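PDB 2EQ9: pyruvate dehydrogenase complex, dihydrolipoamide acetyltransferase E2 component from Thermus thermophilus, which probably works as the acetyltransferase core component of the pyruvate dehydrogenase complex, carrying acetyl groups on lipoyl arms, represented here by its peripheral subunit-binding domain. Local coordinates for residues 9-14 against 33-38. Residues are numbered along the deposited sequence; the frame is centred on the assembly and turned at random.
Sequences KLAREL and EDVRAY
Val35 points its CG1 methyl at helix 5-13, where it meets Leu10 and Ala11, and this small apolar cluster makes up the contact. CG1 lies 3.5 Å from Leu10 CD1, tighter than ordinary van der Waals packing. The two side chains, each reaching towards the other helix, slide past one another, so that methyl meets methyl along their flanks. Val35 places this branch anti to its backbone N (chi1 -179°), and Leu10 carries CG in the same way (chi1 -166°), while the further turn about its CB-CG bond brings CD1 to the valine. Ala11 offers backbone as well as side chain: Val35 CG1 is 3.7 Å from Ala11 CA and 4.0 Å from Ala11 CB. With so small a residue at this point, the helices come close, Ala11 CA and Val35 CA standing 6.1 Å apart.

The polar bonds lie beside this apolar contact, not across it. One turn apart on helix 5-13, Lys9 NZ and Glu13 OE1 form a salt bridge of 3.1 Å; the ammonium approaches the syn side of the oxygen but stands 34° out of the carboxylate plane. On helix 32-39, Asp34 OD2 is gripped by two bonds to residues earlier in the chain, from the backbone N of Arg31 and with Ser24 OG, which tie the start of the helix to the preceding loop.

Helix 5-13 and helix 32-39 are the two helices of the E3-binding domain, a strand-free fold in which they run in the same general sense, linked by a long irregular loop. That loop supplies Ile18 against Ala11 and Val30 against Val35, enlarging the buried core. Beyond this core, Arg12 makes a salt bridge to an acidic side chain of another protein chain, consistent with a subunit-binding role for helix 5-13.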
ATOM      1  N   LYS C   9      17.920  13.929  13.271  1.00 40.08           N
ATOM      2  CA  LYS C   9      18.884  14.266  12.239  1.00 43.42           C
ATOM      3  C   LYS C   9      19.523  15.618  12.539  1.00 44.18           C
ATOM      4  O   LYS C   9      20.747  15.757  12.522  1.00 44.50           O
ATOM      5  CB  LYS C   9      18.184  14.293  10.877  1.00 45.47           C
ATOM      6  CG  LYS C   9      19.114  14.078   9.696  1.00 48.73           C
ATOM      7  CD  LYS C   9      19.649  15.387   9.154  1.00 49.09           C
ATOM      8  CE  LYS C   9      18.587  16.129   8.354  1.00 48.20           C
ATOM      9  NZ  LYS C   9      19.104  17.445   7.874  1.00 48.26           N
ATOM     10  N   LEU C  10      18.688  16.608  12.838  1.00 45.51           N
ATOM     11  CA  LEU C  10      19.175  17.948  13.138  1.00 46.60           C
ATOM     12  C   LEU C  10      19.931  18.008  14.467  1.00 47.34           C
ATOM     13  O   LEU C  10      20.895  18.753  14.599  1.00 47.85           O
ATOM     14  CB  LEU C  10      18.003  18.932  13.147  1.00 47.44           C
ATOM     15  CG  LEU C  10      18.333  20.426  13.118  1.00 48.61           C
ATOM     16  CD1 LEU C  10      18.800  20.877  14.476  1.00 48.26           C
ATOM     17  CD2 LEU C  10      19.383  20.704  12.053  1.00 48.00           C
ATOM     18  N   ALA C  11      19.500  17.222  15.447  1.00 48.01           N
ATOM     19  CA  ALA C  11      20.166  17.212  16.743  1.00 49.77           C
ATOM     20  C   ALA C  11      21.626  16.793  16.569  1.00 51.55           C
ATOM     21  O   ALA C  11      22.532  17.399  17.145  1.00 49.79           O
ATOM     22  CB  ALA C  11      19.455  16.257  17.692  1.00 48.70           C
ATOM     23  N   ARG C  12      21.847  15.761  15.761  1.00 52.73           N
ATOM     24  CA  ARG C  12      23.193  15.268  15.511  1.00 55.05           C
ATOM     25  C   ARG C  12      24.062  16.318  14.820  1.00 56.31           C
ATOM     26  O   ARG C  12      25.170  16.616  15.273  1.00 57.04           O
ATOM     27  CB  ARG C  12      23.149  14.005  14.645  1.00 54.64           C
ATOM     28  CG  ARG C  12      22.487  12.808  15.296  1.00 57.37           C
ATOM     29  CD  ARG C  12      22.661  11.558  14.433  1.00 59.35           C
ATOM     30  NE  ARG C  12      24.062  11.157  14.323  1.00 60.23           N
ATOM     31  CZ  ARG C  12      24.793  10.694  15.336  1.00 61.14           C
ATOM     32  NH1 ARG C  12      24.259  10.568  16.545  1.00 61.54           N
ATOM     33  NH2 ARG C  12      26.063  10.358  15.141  1.00 61.21           N
ATOM     34  N   GLU C  13      23.553  16.876  13.726  1.00 56.41           N
ATOM     35  CA  GLU C  13      24.289  17.874  12.953  1.00 57.61           C
ATOM     36  C   GLU C  13      24.624  19.123  13.761  1.00 57.46           C
ATOM     37  O   GLU C  13      25.414  19.962  13.326  1.00 58.84           O
ATOM     38  CB  GLU C  13      23.493  18.252  11.702  1.00 57.77           C
ATOM     39  CG  GLU C  13      22.997  17.038  10.935  1.00 59.47           C
ATOM     40  CD  GLU C  13      22.238  17.398   9.678  1.00 60.06           C
ATOM     41  OE1 GLU C  13      21.410  18.335   9.727  1.00 59.85           O
ATOM     42  OE2 GLU C  13      22.460  16.728   8.643  1.00 60.55           O
ATOM     43  N   LEU C  14      24.018  19.248  14.935  1.00 56.45           N
ATOM     44  CA  LEU C  14      24.281  20.386  15.804  1.00 56.24           C
ATOM     45  C   LEU C  14      25.141  19.966  16.992  1.00 56.21           C
ATOM     46  O   LEU C  14      25.520  20.795  17.821  1.00 57.59           O
ATOM     47  CB  LEU C  14      22.973  20.988  16.310  1.00 54.53           C
ATOM     48  CG  LEU C  14      22.163  21.796  15.299  1.00 54.53           C
ATOM     49  CD1 LEU C  14      21.009  22.466  16.024  1.00 54.20           C
ATOM     50  CD2 LEU C  14      23.054  22.848  14.642  1.00 53.77           C
ATOM     51  N   GLU C  33      11.530  21.919  15.668  1.00 51.28           N
ATOM     52  CA  GLU C  33      11.436  23.216  16.327  1.00 52.45           C
ATOM     53  C   GLU C  33      12.082  23.146  17.706  1.00 51.95           C
ATOM     54  O   GLU C  33      12.886  24.008  18.063  1.00 52.08           O
ATOM     55  CB  GLU C  33       9.971  23.646  16.464  1.00 53.57           C
ATOM     56  CG  GLU C  33       9.177  23.576  15.165  1.00 56.21           C
ATOM     57  CD  GLU C  33       8.668  22.177  14.872  1.00 56.66           C
ATOM     58  OE1 GLU C  33       7.679  21.761  15.513  1.00 55.33           O
ATOM     59  OE2 GLU C  33       9.263  21.494  14.010  1.00 58.15           O
ATOM     60  N   ASP C  34      11.736  22.114  18.470  1.00 50.94           N
ATOM     61  CA  ASP C  34      12.288  21.932  19.811  1.00 51.96           C
ATOM     62  C   ASP C  34      13.814  21.839  19.799  1.00 51.93           C
ATOM     63  O   ASP C  34      14.487  22.453  20.626  1.00 51.37           O
ATOM     64  CB  ASP C  34      11.711  20.671  20.460  1.00 51.51           C
ATOM     65  CG  ASP C  34      10.200  20.682  20.512  1.00 52.86           C
ATOM     66  OD1 ASP C  34       9.626  21.722  20.906  1.00 55.35           O
ATOM     67  OD2 ASP C  34       9.583  19.651  20.168  1.00 51.14           O
ATOM     68  N   VAL C  35      14.361  21.070  18.865  1.00 52.49           N
ATOM     69  CA  VAL C  35      15.806  20.921  18.783  1.00 54.63           C
ATOM     70  C   VAL C  35      16.456  22.285  18.560  1.00 56.23           C
ATOM     71  O   VAL C  35      17.471  22.607  19.174  1.00 55.81           O
ATOM     72  CB  VAL C  35      16.208  19.963  17.641  1.00 54.02           C
ATOM     73  CG1 VAL C  35      17.719  19.813  17.595  1.00 54.63           C
ATOM     74  CG2 VAL C  35      15.559  18.608  17.856  1.00 53.54           C
ATOM     75  N   ARG C  36      15.858  23.087  17.685  1.00 58.27           N
ATOM     76  CA  ARG C  36      16.374  24.421  17.394  1.00 60.33           C
ATOM     77  C   ARG C  36      16.165  25.330  18.603  1.00 61.11           C
ATOM     78  O   ARG C  36      17.015  26.164  18.920  1.00 61.41           O
ATOM     79  CB  ARG C  36      15.671  25.003  16.165  1.00 59.76           C
ATOM     80  N   ALA C  37      15.030  25.161  19.276  1.00 62.30           N
ATOM     81  CA  ALA C  37      14.707  25.961  20.450  1.00 63.77           C
ATOM     82  C   ALA C  37      15.739  25.722  21.543  1.00 65.10           C
ATOM     83  O   ALA C  37      16.112  26.641  22.272  1.00 66.79           O
ATOM     84  CB  ALA C  37      13.316  25.607  20.961  1.00 63.58           C
ATOM     85  N   TYR C  38      16.196  24.481  21.648  1.00 65.49           N
ATOM     86  CA  TYR C  38      17.190  24.104  22.645  1.00 66.27           C
ATOM     87  C   TYR C  38      18.557  24.617  22.200  1.00 67.11           C
ATOM     88  O   TYR C  38      19.406  24.949  23.027  1.00 67.64           O
ATOM     89  CB  TYR C  38      17.223  22.578  22.791  1.00 66.36           C
ATOM     90  CG  TYR C  38      18.146  22.056  23.871  1.00 66.28           C
ATOM     91  CD1 TYR C  38      17.887  22.302  25.219  1.00 66.70           C
ATOM     92  CD2 TYR C  38      19.273  21.303  23.545  1.00 65.94           C
ATOM     93  CE1 TYR C  38      18.730  21.808  26.216  1.00 65.94           C
ATOM     94  CE2 TYR C  38      20.120  20.806  24.532  1.00 65.60           C
ATOM     95  CZ  TYR C  38      19.844  21.061  25.863  1.00 65.78           C
ATOM     96  OH  TYR C  38      20.683  20.567  26.836  1.00 66.45           O
TER